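PDB 5OIU: type IV pilus assembly protein PilF from Thermus thermophilus HB8, which probably couples ATP binding and hydrolysis to the assembly of type IV pili, working as a hexameric P-loop motor. Local coordinates for residues L198-A206 with V217-I228; T245-T253 with I265-R276. All coordinates share one frame; numbering follows the deposited sequence.

Interaction 1: L198-A206 with V217-I228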
ATOM      1  N   LEU C 198       9.572  32.612  10.503  1.00 49.12           N
ATOM      2  CA  LEU C 198       9.529  31.813  11.732  1.00 46.20           C
ATOM      3  C   LEU C 198       8.379  30.813  11.650  1.00 42.55           C
ATOM      4  O   LEU C 198       7.317  30.970  12.257  1.00 39.37           O
ATOM      5  CB  LEU C 198       9.399  32.712  12.960  1.00 45.62           C
ATOM      6  CG  LEU C 198       9.699  31.999  14.284  1.00 44.75           C
ATOM      7  CD1 LEU C 198      10.995  31.210  14.183  1.00 39.35           C
ATOM      8  CD2 LEU C 198       9.748  32.963  15.448  1.00 44.33           C
ATOM      9  N   THR C 199       8.614  29.753  10.887  1.00 38.75           N
ATOM     10  CA  THR C 199       7.681  28.650  10.809  1.00 38.98           C
ATOM     11  C   THR C 199       7.751  27.787  12.060  1.00 40.46           C
ATOM     12  O   THR C 199       8.656  27.908  12.893  1.00 43.17           O
ATOM     13  CB  THR C 199       7.983  27.776   9.599  1.00 41.06           C
ATOM     14  OG1 THR C 199       9.374  27.416   9.631  1.00 44.55           O
ATOM     15  CG2 THR C 199       7.649  28.516   8.306  1.00 37.97           C
ATOM     16  N   PHE C 200       6.778  26.884  12.169  1.00 40.29           N
ATOM     17  CA  PHE C 200       6.854  25.840  13.176  1.00 38.47           C
ATOM     18  C   PHE C 200       8.197  25.134  13.103  1.00 42.54           C
ATOM     19  O   PHE C 200       8.943  25.079  14.086  1.00 43.88           O
ATOM     20  CB  PHE C 200       5.704  24.847  12.989  1.00 41.67           C
ATOM     21  CG  PHE C 200       4.433  25.234  13.720  1.00 36.40           C
ATOM     22  CD1 PHE C 200       4.355  25.144  15.093  1.00 36.16           C
ATOM     23  CD2 PHE C 200       3.328  25.672  13.027  1.00 44.75           C
ATOM     24  CE1 PHE C 200       3.212  25.489  15.767  1.00 39.66           C
ATOM     25  CE2 PHE C 200       2.162  26.013  13.696  1.00 44.09           C
ATOM     26  CZ  PHE C 200       2.110  25.925  15.068  1.00 42.49           C
ATOM     27  N   ALA C 201       8.541  24.628  11.917  1.00 43.97           N
ATOM     28  CA  ALA C 201       9.748  23.822  11.784  1.00 40.25           C
ATOM     29  C   ALA C 201      10.983  24.627  12.130  1.00 38.79           C
ATOM     30  O   ALA C 201      11.864  24.136  12.836  1.00 42.66           O
ATOM     31  CB  ALA C 201       9.870  23.257  10.366  1.00 34.79           C
ATOM     32  N   ARG C 202      11.070  25.862  11.635  1.00 41.83           N
ATOM     33  CA  ARG C 202      12.270  26.656  11.870  1.00 40.58           C
ATOM     34  C   ARG C 202      12.436  26.980  13.352  1.00 47.40           C
ATOM     35  O   ARG C 202      13.549  26.896  13.889  1.00 46.39           O
ATOM     36  CB  ARG C 202      12.227  27.934  11.037  1.00 45.88           C
ATOM     37  CG  ARG C 202      13.313  28.935  11.388  1.00 45.17           C
ATOM     38  CD  ARG C 202      14.664  28.501  10.846  1.00 56.12           C
ATOM     39  NE  ARG C 202      15.688  29.527  11.047  1.00 63.46           N
ATOM     40  CZ  ARG C 202      15.724  30.688  10.395  1.00 65.14           C
ATOM     41  NH1 ARG C 202      14.796  30.980   9.482  1.00 62.32           N
ATOM     42  NH2 ARG C 202      16.697  31.559  10.651  1.00 67.53           N
ATOM     43  N   ALA C 203      11.336  27.321  14.036  1.00 42.53           N
ATOM     44  CA  ALA C 203      11.392  27.518  15.484  1.00 41.86           C
ATOM     45  C   ALA C 203      11.747  26.223  16.210  1.00 40.72           C
ATOM     46  O   ALA C 203      12.602  26.213  17.102  1.00 39.96           O
ATOM     47  CB  ALA C 203      10.059  28.065  15.992  1.00 38.74           C
ATOM     48  N   LEU C 204      11.101  25.116  15.841  1.00 35.88           N
ATOM     49  CA  LEU C 204      11.285  23.870  16.581  1.00 35.38           C
ATOM     50  C   LEU C 204      12.733  23.387  16.492  1.00 44.89           C
ATOM     51  O   LEU C 204      13.291  22.863  17.468  1.00 41.52           O
ATOM     52  CB  LEU C 204      10.313  22.814  16.052  1.00 39.61           C
ATOM     53  CG  LEU C 204      10.033  21.534  16.844  1.00 41.12           C
ATOM     54  CD1 LEU C 204       9.854  21.865  18.305  1.00 39.00           C
ATOM     55  CD2 LEU C 204       8.814  20.779  16.293  1.00 28.95           C
ATOM     56  N   ARG C 205      13.367  23.576  15.332  1.00 40.88           N
ATOM     57  CA  ARG C 205      14.770  23.209  15.180  1.00 42.68           C
ATOM     58  C   ARG C 205      15.672  24.079  16.055  1.00 39.34           C
ATOM     59  O   ARG C 205      16.644  23.590  16.643  1.00 41.28           O
ATOM     60  CB  ARG C 205      15.176  23.316  13.711  1.00 41.74           C
ATOM     61  CG  ARG C 205      16.311  22.401  13.334  1.00 48.24           C
ATOM     62  CD  ARG C 205      16.493  22.346  11.799  1.00 65.37           C
ATOM     63  NE  ARG C 205      15.672  21.359  11.075  1.00 58.86           N
ATOM     64  CZ  ARG C 205      15.689  20.036  11.281  1.00 64.73           C
ATOM     65  NH1 ARG C 205      16.468  19.504  12.234  1.00 53.20           N
ATOM     66  NH2 ARG C 205      14.907  19.237  10.538  1.00 62.44           N
ATOM     67  N   ALA C 206      15.370  25.369  16.159  1.00 36.14           N
ATOM     68  CA  ALA C 206      16.134  26.214  17.063  1.00 38.14           C
ATOM     69  C   ALA C 206      16.016  25.725  18.507  1.00 41.23           C
ATOM     70  O   ALA C 206      16.991  25.768  19.268  1.00 38.01           O
ATOM     71  CB  ALA C 206      15.667  27.656  16.932  1.00 34.86           C
ATOM     72  N   VAL C 217       4.366  21.883  21.027  1.00 39.80           N
ATOM     73  CA  VAL C 217       4.137  22.243  19.637  1.00 35.80           C
ATOM     74  C   VAL C 217       2.636  22.504  19.481  1.00 40.38           C
ATOM     75  O   VAL C 217       1.817  21.592  19.646  1.00 36.32           O
ATOM     76  CB  VAL C 217       4.635  21.141  18.700  1.00 35.81           C
ATOM     77  CG1 VAL C 217       4.333  21.498  17.268  1.00 38.84           C
ATOM     78  CG2 VAL C 217       6.125  20.934  18.887  1.00 36.74           C
ATOM     79  N   GLY C 218       2.266  23.757  19.183  1.00 39.71           N
ATOM     80  CA  GLY C 218       0.857  24.126  19.183  1.00 35.16           C
ATOM     81  C   GLY C 218       0.047  23.393  18.133  1.00 41.79           C
ATOM     82  O   GLY C 218      -1.149  23.130  18.329  1.00 36.28           O
ATOM     83  N   GLU C 219       0.684  23.052  17.013  1.00 41.16           N
ATOM     84  CA  GLU C 219       0.025  22.332  15.933  1.00 42.20           C
ATOM     85  C   GLU C 219       1.083  21.616  15.110  1.00 40.35           C
ATOM     86  O   GLU C 219       2.023  22.251  14.617  1.00 40.59           O
ATOM     87  CB  GLU C 219      -0.785  23.293  15.059  1.00 47.44           C
ATOM     88  CG  GLU C 219      -2.148  22.788  14.684  1.00 48.01           C
ATOM     89  CD  GLU C 219      -2.653  23.364  13.367  1.00 58.87           C
ATOM     90  OE1 GLU C 219      -2.536  24.601  13.167  1.00 61.06           O
ATOM     91  OE2 GLU C 219      -3.162  22.572  12.532  1.00 61.93           O
ATOM     92  N   ILE C 220       0.933  20.298  14.982  1.00 40.28           N
ATOM     93  CA  ILE C 220       1.705  19.500  14.042  1.00 44.68           C
ATOM     94  C   ILE C 220       0.901  19.470  12.748  1.00 46.48           C
ATOM     95  O   ILE C 220      -0.037  18.686  12.608  1.00 46.99           O
ATOM     96  CB  ILE C 220       1.961  18.084  14.559  1.00 43.68           C
ATOM     97  CG1 ILE C 220       2.744  18.109  15.876  1.00 43.30           C
ATOM     98  CG2 ILE C 220       2.703  17.260  13.482  1.00 34.23           C
ATOM     99  CD1 ILE C 220       3.299  16.750  16.291  1.00 31.33           C
ATOM    100  N   ARG C 221       1.271  20.319  11.794  1.00 45.69           N
ATOM    101  CA  ARG C 221       0.529  20.402  10.547  1.00 45.10           C
ATOM    102  C   ARG C 221       1.418  20.358   9.312  1.00 44.81           C
ATOM    103  O   ARG C 221       0.962  20.711   8.225  1.00 52.99           O
ATOM    104  CB  ARG C 221      -0.330  21.671  10.516  1.00 42.78           C
ATOM    105  CG  ARG C 221       0.431  22.931  10.795  1.00 44.67           C
ATOM    106  CD  ARG C 221      -0.272  24.133  10.204  1.00 46.18           C
ATOM    107  NE  ARG C 221       0.609  25.301  10.102  1.00 49.29           N
ATOM    108  CZ  ARG C 221       0.353  26.476  10.676  1.00 48.60           C
ATOM    109  NH1 ARG C 221      -0.764  26.637  11.394  1.00 38.98           N
ATOM    110  NH2 ARG C 221       1.207  27.487  10.529  1.00 45.86           N
ATOM    111  N   ASP C 222       2.672  19.956   9.433  1.00 45.16           N
ATOM    112  CA  ASP C 222       3.448  19.689   8.238  1.00 47.57           C
ATOM    113  C   ASP C 222       4.403  18.553   8.556  1.00 49.01           C
ATOM    114  O   ASP C 222       4.539  18.144   9.713  1.00 49.76           O
ATOM    115  CB  ASP C 222       4.155  20.952   7.711  1.00 46.93           C
ATOM    116  CG  ASP C 222       5.123  21.558   8.704  1.00 52.75           C
ATOM    117  OD1 ASP C 222       6.039  20.855   9.197  1.00 45.49           O
ATOM    118  OD2 ASP C 222       4.979  22.773   8.960  1.00 62.32           O
ATOM    119  N   SER C 223       5.023  18.017   7.529  1.00 40.30           N
ATOM    120  CA  SER C 223       5.911  16.907   7.686  1.00 46.45           C
ATOM    121  C   SER C 223       7.184  17.217   8.468  1.00 43.45           C
ATOM    122  O   SER C 223       7.458  16.559   9.400  1.00 39.09           O
ATOM    123  CB  SER C 223       6.174  16.248   6.341  1.00 52.09           C
ATOM    124  OG  SER C 223       4.989  15.685   5.835  1.00 53.44           O
ATOM    125  N   GLU C 224       7.938  18.230   8.080  1.00 45.46           N
ATOM    126  CA  GLU C 224       9.151  18.631   8.797  1.00 43.88           C
ATOM    127  C   GLU C 224       8.907  18.776  10.297  1.00 47.17           C
ATOM    128  O   GLU C 224       9.725  18.326  11.117  1.00 42.86           O
ATOM    129  CB  GLU C 224       9.686  19.942   8.211  1.00 42.30           C
ATOM    130  CG  GLU C 224      11.196  19.996   8.024  1.00 50.03           C
ATOM    131  CD  GLU C 224      11.752  18.746   7.306  1.00 68.85           C
ATOM    132  OE1 GLU C 224      11.035  18.166   6.441  1.00 58.10           O
ATOM    133  OE2 GLU C 224      12.912  18.343   7.605  1.00 68.40           O
ATOM    134  N   THR C 225       7.767  19.377  10.670  1.00 42.33           N
ATOM    135  CA  THR C 225       7.439  19.565  12.080  1.00 43.83           C
ATOM    136  C   THR C 225       7.174  18.237  12.772  1.00 41.20           C
ATOM    137  O   THR C 225       7.649  18.011  13.892  1.00 39.91           O
ATOM    138  CB  THR C 225       6.226  20.491  12.233  1.00 41.01           C
ATOM    139  OG1 THR C 225       6.556  21.808  11.748  1.00 45.72           O
ATOM    140  CG2 THR C 225       5.779  20.562  13.686  1.00 34.43           C
ATOM    141  N   ALA C 226       6.420  17.344  12.126  1.00 39.97           N
ATOM    142  CA  ALA C 226       6.181  16.033  12.719  1.00 40.40           C
ATOM    143  C   ALA C 226       7.492  15.282  12.924  1.00 43.24           C
ATOM    144  O   ALA C 226       7.672  14.588  13.931  1.00 41.74           O
ATOM    145  CB  ALA C 226       5.224  15.215  11.850  1.00 35.68           C
ATOM    146  N   LYS C 227       8.424  15.409  11.985  1.00 42.02           N
ATOM    147  CA  LYS C 227       9.658  14.651  12.121  1.00 43.50           C
ATOM    148  C   LYS C 227      10.541  15.248  13.212  1.00 41.94           C
ATOM    149  O   LYS C 227      11.072  14.511  14.051  1.00 42.41           O
ATOM    150  CB  LYS C 227      10.384  14.561  10.774  1.00 42.42           C
ATOM    151  CG  LYS C 227      10.298  13.166  10.096  1.00 52.79           C
ATOM    152  CD  LYS C 227      11.241  12.110  10.778  1.00 66.50           C
ATOM    153  CE  LYS C 227      10.961  10.636  10.351  1.00 55.81           C
ATOM    154  NZ  LYS C 227      11.124   9.660  11.469  1.00 51.58           N
ATOM    155  N   ILE C 228      10.664  16.578  13.264  1.00 40.95           N
ATOM    156  CA  ILE C 228      11.458  17.197  14.332  1.00 45.06           C
ATOM    157  C   ILE C 228      10.824  16.947  15.699  1.00 40.07           C
ATOM    158  O   ILE C 228      11.519  16.667  16.680  1.00 36.62           O
ATOM    159  CB  ILE C 228      11.654  18.701  14.073  1.00 39.01           C
ATOM    160  CG1 ILE C 228      12.462  18.918  12.796  1.00 35.51           C
ATOM    161  CG2 ILE C 228      12.340  19.354  15.243  1.00 35.90           C
ATOM    162  CD1 ILE C 228      12.392  20.307  12.289  1.00 41.22           C
TER
HETATM  163  O   HOH W   1       4.191  27.417  10.066  1.00 26.08           O
HETATM  164  O   HOH W   2      14.444  16.406   9.498  1.00 49.46           O

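Interaction 2: T245-T253 with I265-R276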
ATOM      1  N   THR C 245      -7.124  14.966  14.222  1.00 43.93           N
ATOM      2  CA  THR C 245      -7.731  13.708  13.816  1.00 48.11           C
ATOM      3  C   THR C 245      -9.014  13.560  14.615  1.00 46.85           C
ATOM      4  O   THR C 245      -9.210  14.238  15.623  1.00 48.99           O
ATOM      5  CB  THR C 245      -6.837  12.484  14.088  1.00 53.38           C
ATOM      6  OG1 THR C 245      -6.735  12.276  15.505  1.00 44.54           O
ATOM      7  CG2 THR C 245      -5.448  12.670  13.491  1.00 49.37           C
ATOM      8  N   ASN C 246      -9.884  12.654  14.194  1.00 41.19           N
ATOM      9  CA  ASN C 246     -11.147  12.514  14.897  1.00 48.67           C
ATOM     10  C   ASN C 246     -11.159  11.323  15.851  1.00 48.58           C
ATOM     11  O   ASN C 246     -12.217  10.941  16.357  1.00 53.31           O
ATOM     12  CB  ASN C 246     -12.295  12.458  13.889  1.00 50.05           C
ATOM     13  CG  ASN C 246     -12.894  13.842  13.649  1.00 59.31           C
ATOM     14  OD1 ASN C 246     -12.189  14.754  13.200  1.00 63.63           O
ATOM     15  ND2 ASN C 246     -14.179  14.022  13.991  1.00 52.69           N
ATOM     16  N   ASP C 247      -9.993  10.790  16.177  1.00 48.22           N
ATOM     17  CA  ASP C 247      -9.911   9.514  16.864  1.00 47.00           C
ATOM     18  C   ASP C 247      -8.469   9.332  17.314  1.00 44.72           C
ATOM     19  O   ASP C 247      -7.546   9.786  16.635  1.00 43.83           O
ATOM     20  CB  ASP C 247     -10.364   8.404  15.908  1.00 50.85           C
ATOM     21  CG  ASP C 247     -10.027   7.022  16.394  1.00 52.13           C
ATOM     22  OD1 ASP C 247     -10.703   6.527  17.321  1.00 55.08           O
ATOM     23  OD2 ASP C 247      -9.091   6.427  15.821  1.00 49.87           O
ATOM     24  N   ALA C 248      -8.282   8.696  18.469  1.00 42.86           N
ATOM     25  CA  ALA C 248      -6.940   8.603  19.036  1.00 43.89           C
ATOM     26  C   ALA C 248      -6.031   7.731  18.179  1.00 45.67           C
ATOM     27  O   ALA C 248      -4.942   8.156  17.782  1.00 41.31           O
ATOM     28  CB  ALA C 248      -7.007   8.060  20.454  1.00 40.30           C
ATOM     29  N   ALA C 249      -6.462   6.500  17.895  1.00 43.52           N
ATOM     30  CA  ALA C 249      -5.659   5.604  17.078  1.00 44.35           C
ATOM     31  C   ALA C 249      -5.288   6.267  15.761  1.00 45.82           C
ATOM     32  O   ALA C 249      -4.164   6.118  15.269  1.00 41.69           O
ATOM     33  CB  ALA C 249      -6.424   4.303  16.835  1.00 45.31           C
ATOM     34  N   GLN C 250      -6.214   7.052  15.207  1.00 44.56           N
ATOM     35  CA  GLN C 250      -5.974   7.735  13.944  1.00 47.41           C
ATOM     36  C   GLN C 250      -4.724   8.612  13.996  1.00 42.62           C
ATOM     37  O   GLN C 250      -4.052   8.808  12.978  1.00 37.46           O
ATOM     38  CB  GLN C 250      -7.215   8.561  13.586  1.00 54.58           C
ATOM     39  CG  GLN C 250      -7.514   8.699  12.099  1.00 57.69           C
ATOM     40  CD  GLN C 250      -7.983   7.403  11.465  1.00 68.00           C
ATOM     41  OE1 GLN C 250      -8.988   6.822  11.894  1.00 69.66           O
ATOM     42  NE2 GLN C 250      -7.258   6.942  10.427  1.00 64.83           N
ATOM     43  N   ALA C 251      -4.386   9.142  15.171  1.00 44.64           N
ATOM     44  CA  ALA C 251      -3.202   9.991  15.260  1.00 46.18           C
ATOM     45  C   ALA C 251      -1.938   9.241  14.838  1.00 41.14           C
ATOM     46  O   ALA C 251      -1.059   9.816  14.189  1.00 42.65           O
ATOM     47  CB  ALA C 251      -3.066  10.535  16.677  1.00 41.82           C
ATOM     48  N   ILE C 252      -1.829   7.961  15.202  1.00 37.98           N
ATOM     49  CA  ILE C 252      -0.686   7.153  14.787  1.00 41.29           C
ATOM     50  C   ILE C 252      -0.615   7.094  13.268  1.00 41.95           C
ATOM     51  O   ILE C 252       0.439   7.319  12.665  1.00 39.87           O
ATOM     52  CB  ILE C 252      -0.780   5.737  15.390  1.00 39.46           C
ATOM     53  CG1 ILE C 252      -0.742   5.781  16.910  1.00 34.83           C
ATOM     54  CG2 ILE C 252       0.320   4.839  14.845  1.00 41.09           C
ATOM     55  CD1 ILE C 252      -1.180   4.512  17.540  1.00 36.02           C
ATOM     56  N   THR C 253      -1.742   6.773  12.634  1.00 44.20           N
ATOM     57  CA  THR C 253      -1.791   6.716  11.180  1.00 43.41           C
ATOM     58  C   THR C 253      -1.424   8.054  10.566  1.00 43.72           C
ATOM     59  O   THR C 253      -0.707   8.108   9.562  1.00 45.42           O
ATOM     60  CB  THR C 253      -3.181   6.282  10.730  1.00 48.14           C
ATOM     61  OG1 THR C 253      -3.437   4.974  11.245  1.00 49.00           O
ATOM     62  CG2 THR C 253      -3.261   6.252   9.212  1.00 52.17           C
ATOM     63  N   ILE C 265       7.956   6.378  15.292  1.00 43.15           N
ATOM     64  CA  ILE C 265       6.680   6.554  15.986  1.00 40.30           C
ATOM     65  C   ILE C 265       6.586   5.600  17.168  1.00 38.51           C
ATOM     66  O   ILE C 265       6.183   5.984  18.273  1.00 40.48           O
ATOM     67  CB  ILE C 265       5.506   6.355  15.008  1.00 40.50           C
ATOM     68  CG1 ILE C 265       5.605   7.333  13.840  1.00 44.80           C
ATOM     69  CG2 ILE C 265       4.185   6.493  15.704  1.00 32.28           C
ATOM     70  CD1 ILE C 265       4.473   7.210  12.822  1.00 44.00           C
ATOM     71  N   SER C 266       6.974   4.344  16.958  1.00 40.89           N
ATOM     72  CA  SER C 266       6.867   3.347  18.018  1.00 45.13           C
ATOM     73  C   SER C 266       7.748   3.704  19.211  1.00 40.11           C
ATOM     74  O   SER C 266       7.357   3.509  20.368  1.00 38.14           O
ATOM     75  CB  SER C 266       7.234   1.963  17.473  1.00 45.09           C
ATOM     76  OG  SER C 266       6.909   0.962  18.425  1.00 50.98           O
ATOM     77  N   ALA C 267       8.932   4.247  18.946  1.00 36.02           N
ATOM     78  CA  ALA C 267       9.894   4.522  20.001  1.00 41.30           C
ATOM     79  C   ALA C 267       9.555   5.753  20.843  1.00 39.79           C
ATOM     80  O   ALA C 267      10.038   5.856  21.972  1.00 36.04           O
ATOM     81  CB  ALA C 267      11.289   4.681  19.386  1.00 38.38           C
ATOM     82  N   ALA C 268       8.744   6.683  20.332  1.00 42.07           N
ATOM     83  CA  ALA C 268       8.600   8.017  20.920  1.00 38.26           C
ATOM     84  C   ALA C 268       7.215   8.301  21.474  1.00 43.05           C
ATOM     85  O   ALA C 268       7.088   9.000  22.490  1.00 38.73           O
ATOM     86  CB  ALA C 268       8.943   9.097  19.883  1.00 30.72           C
ATOM     87  N   LEU C 269       6.175   7.789  20.816  1.00 41.89           N
ATOM     88  CA  LEU C 269       4.811   8.097  21.206  1.00 35.86           C
ATOM     89  C   LEU C 269       4.507   7.454  22.544  1.00 40.78           C
ATOM     90  O   LEU C 269       4.651   6.241  22.697  1.00 41.69           O
ATOM     91  CB  LEU C 269       3.842   7.610  20.140  1.00 40.03           C
ATOM     92  CG  LEU C 269       2.378   7.924  20.429  1.00 42.48           C
ATOM     93  CD1 LEU C 269       2.164   9.396  20.339  1.00 39.88           C
ATOM     94  CD2 LEU C 269       1.489   7.206  19.437  1.00 39.17           C
ATOM     95  N   ILE C 270       4.097   8.257  23.525  1.00 41.29           N
ATOM     96  CA  ILE C 270       3.737   7.687  24.811  1.00 35.04           C
ATOM     97  C   ILE C 270       2.235   7.582  24.976  1.00 36.83           C
ATOM     98  O   ILE C 270       1.772   6.765  25.785  1.00 38.95           O
ATOM     99  CB  ILE C 270       4.354   8.474  25.984  1.00 34.22           C
ATOM    100  CG1 ILE C 270       4.113   9.960  25.818  1.00 38.75           C
ATOM    101  CG2 ILE C 270       5.840   8.245  26.049  1.00 36.50           C
ATOM    102  CD1 ILE C 270       4.763  10.768  26.905  1.00 36.32           C
ATOM    103  N   GLY C 271       1.462   8.364  24.236  1.00 40.26           N
ATOM    104  CA  GLY C 271       0.019   8.271  24.328  1.00 37.60           C
ATOM    105  C   GLY C 271      -0.650   9.272  23.413  1.00 38.82           C
ATOM    106  O   GLY C 271      -0.021  10.225  22.927  1.00 38.13           O
ATOM    107  N   VAL C 272      -1.943   9.028  23.175  1.00 37.85           N
ATOM    108  CA  VAL C 272      -2.783   9.917  22.382  1.00 39.08           C
ATOM    109  C   VAL C 272      -4.064  10.183  23.154  1.00 40.24           C
ATOM    110  O   VAL C 272      -4.732   9.244  23.604  1.00 40.93           O
ATOM    111  CB  VAL C 272      -3.110   9.337  20.994  1.00 39.01           C
ATOM    112  CG1 VAL C 272      -3.858  10.361  20.160  1.00 31.12           C
ATOM    113  CG2 VAL C 272      -1.835   8.935  20.282  1.00 42.63           C
ATOM    114  N   LEU C 273      -4.404  11.454  23.311  1.00 36.40           N
ATOM    115  CA  LEU C 273      -5.663  11.853  23.920  1.00 36.14           C
ATOM    116  C   LEU C 273      -6.545  12.457  22.843  1.00 40.40           C
ATOM    117  O   LEU C 273      -6.145  13.429  22.190  1.00 40.55           O
ATOM    118  CB  LEU C 273      -5.446  12.866  25.036  1.00 33.28           C
ATOM    119  CG  LEU C 273      -6.792  13.283  25.589  1.00 34.96           C
ATOM    120  CD1 LEU C 273      -7.325  12.136  26.419  1.00 38.51           C
ATOM    121  CD2 LEU C 273      -6.647  14.531  26.420  1.00 34.30           C
ATOM    122  N   SER C 274      -7.735  11.886  22.661  1.00 38.84           N
ATOM    123  CA  SER C 274      -8.761  12.444  21.792  1.00 38.00           C
ATOM    124  C   SER C 274      -9.901  12.982  22.632  1.00 32.80           C
ATOM    125  O   SER C 274     -10.315  12.340  23.601  1.00 37.83           O
ATOM    126  CB  SER C 274      -9.316  11.394  20.828  1.00 41.82           C
ATOM    127  OG  SER C 274     -10.048  12.036  19.812  1.00 40.14           O
ATOM    128  N   GLN C 275     -10.436  14.141  22.265  1.00 28.78           N
ATOM    129  CA  GLN C 275     -11.524  14.630  23.094  1.00 33.23           C
ATOM    130  C   GLN C 275     -12.591  15.368  22.287  1.00 34.20           C
ATOM    131  O   GLN C 275     -12.395  15.738  21.125  1.00 31.30           O
ATOM    132  CB  GLN C 275     -10.985  15.508  24.235  1.00 41.24           C
ATOM    133  CG  GLN C 275     -10.226  16.771  23.856  1.00 31.38           C
ATOM    134  CD  GLN C 275      -9.828  17.550  25.119  1.00 37.43           C
ATOM    135  OE1 GLN C 275      -8.960  17.125  25.884  1.00 33.50           O
ATOM    136  NE2 GLN C 275     -10.489  18.674  25.350  1.00 35.32           N
ATOM    137  N   ARG C 276     -13.740  15.543  22.940  1.00 31.27           N
ATOM    138  CA  ARG C 276     -14.881  16.295  22.438  1.00 38.58           C
ATOM    139  C   ARG C 276     -15.448  17.161  23.555  1.00 37.25           C
ATOM    140  O   ARG C 276     -15.330  16.835  24.742  1.00 37.35           O
ATOM    141  CB  ARG C 276     -16.005  15.374  21.924  1.00 36.69           C
ATOM    142  CG  ARG C 276     -15.587  14.449  20.838  1.00 34.54           C
ATOM    143  CD  ARG C 276     -15.115  15.233  19.632  1.00 32.56           C
ATOM    144  NE  ARG C 276     -15.101  14.350  18.473  1.00 41.76           N
ATOM    145  CZ  ARG C 276     -14.095  13.526  18.193  1.00 50.12           C
ATOM    146  NH1 ARG C 276     -13.004  13.507  18.974  1.00 43.49           N
ATOM    147  NH2 ARG C 276     -14.172  12.730  17.129  1.00 44.11           N
TER

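Interaction 1: L198-A206 with V217-I228
Phe200 reaches from the first turn of helix 200-206 into the bend formed by Gly218-Arg221. Glu219 O stands over the centre of one ring face, 3.6 Å from Phe200 CE1, while at the ring edge Phe200 CE2 meets Arg221 CZ at 3.6 Å. There the edge points into the face of the guanidinium, the two planes standing 87° apart. Arg221 gets there with CG wedged between the backbone N and the carbonyl carbon (chi1 53°) and the rest of its chain extended; its NH1 is tied to Asp178 and Glu219, and NH2 reaches a water that also takes a weak bond from Phe200 N. Thr225 touches the root of the phenylalanine, its OG1 lying 3.4 Å from Phe200 CB. With that hydroxyl beside its own backbone N (chi1 -65°), Thr225 gives both its N-H and its O-H to OD1 of the N-cap Asp222, which fixes the rotation of the threonine against the phenylalanine. Further along, Leu204 CG slides past Ile228 CG2 at 3.6 Å, and Leu204 CD2 crosses to Val217 CG2 at 3.7 Å. At the exposed end Arg205, bent at chi3, lays one guanidinium face over Ile228 CD1, tightly at 3.2 Å from NH2. Edge-on, the same NH2 faces Glu224 OE2 in a long salt bridge of 3.7 Å, and a water links the pair. The two short helix segments run nearly parallel, Ala201 sitting opposite Thr225, and Phe200 also touches Ile176 of strand 173-177. Here the two helices pack beside parallel strands of the alpha/beta core, as in other P-loop NTPases; strand 214-217 with Gly218 and Glu219 is consistent with the Walker B motif of secretion ATPases.

Interaction 2: T245-T253 with I265-R276
One hydrogen bond spans the contact, from Arg276 NH2 to Asn246 O: it is 2.8 Å long and nearly straight at 173°, and the oxygen lies in the guanidinium plane while the donor is tilted off the carbonyl plane. Bent at chi2 (-61°), the arginine chain folds back over its own strand, where NH1 grips Gln275 O at 3.2 Å and, weakly, Ser274 OG. The amide of Asn246 crosses the guanidinium steeply and, as ND2 and NH2 are both donors, makes no bond with it. Without the guanidinium, as with an alanine here, Asn246 O would probably lose this donor and the loop ahead of helix 248-257 would be freer to shift from the strand. That helix begins with another polar link, the N-cap Asp247, whose OD2 accepts from Gln250 N while its OD1 is in a salt bridge with Lys355.

Apolar packing does the remaining work. Val272, its CG1 anti to the backbone N (chi1 -174°), sets that methyl against Ala251 CB at 3.6 Å and beside Ala248 O at 3.4 Å. One strand step of two residues on, Ser274 CB touches Ala248 N at 3.7 Å; small side chains thus let the helix settle close, the axis of its 248-253 segment 7.7 Å from that of strand 269-276. Ile252 CG1 crosses Leu269 CD2 at about a right angle, 3.7 Å apart, and beyond it Ile265 CD1 approaches Ile252 O at 4.0 Å. Ala251 also rests on Leu146 of strand 143-148, the neighbour of strand 269-281 in the sheet. Helix 248-257 is therefore part of a beta-alpha-beta crossover from strand 238-243 to strand 269-281 that passes over strand 143-148, as in the RecA-like ATPase core.

Overall arrangement
Interaction 1 packs helix beside helix and interaction 2 a helix on a strand, both within the nucleotide-binding core and in series along the chain; their centres are 18 Å apart, and their nearest atoms, about 6 Å apart, do not touch. Strand 238-243 runs between them in sequence, and the loop after it brings His244 against Glu219 of interaction 1 just before Thr245 opens interaction 2. Helix 223-235 joins them too, since Ala268 packs on its later residues. Each contact has one end near the nucleotide: the side chain of Glu219 is about 7 Å from a bound ATP, and that of Arg276, beside Pro150 of the P-loop, about 9 Å. Gly218 lies about 7 Å from the magnesium ion, against about 13 Å for Arg276.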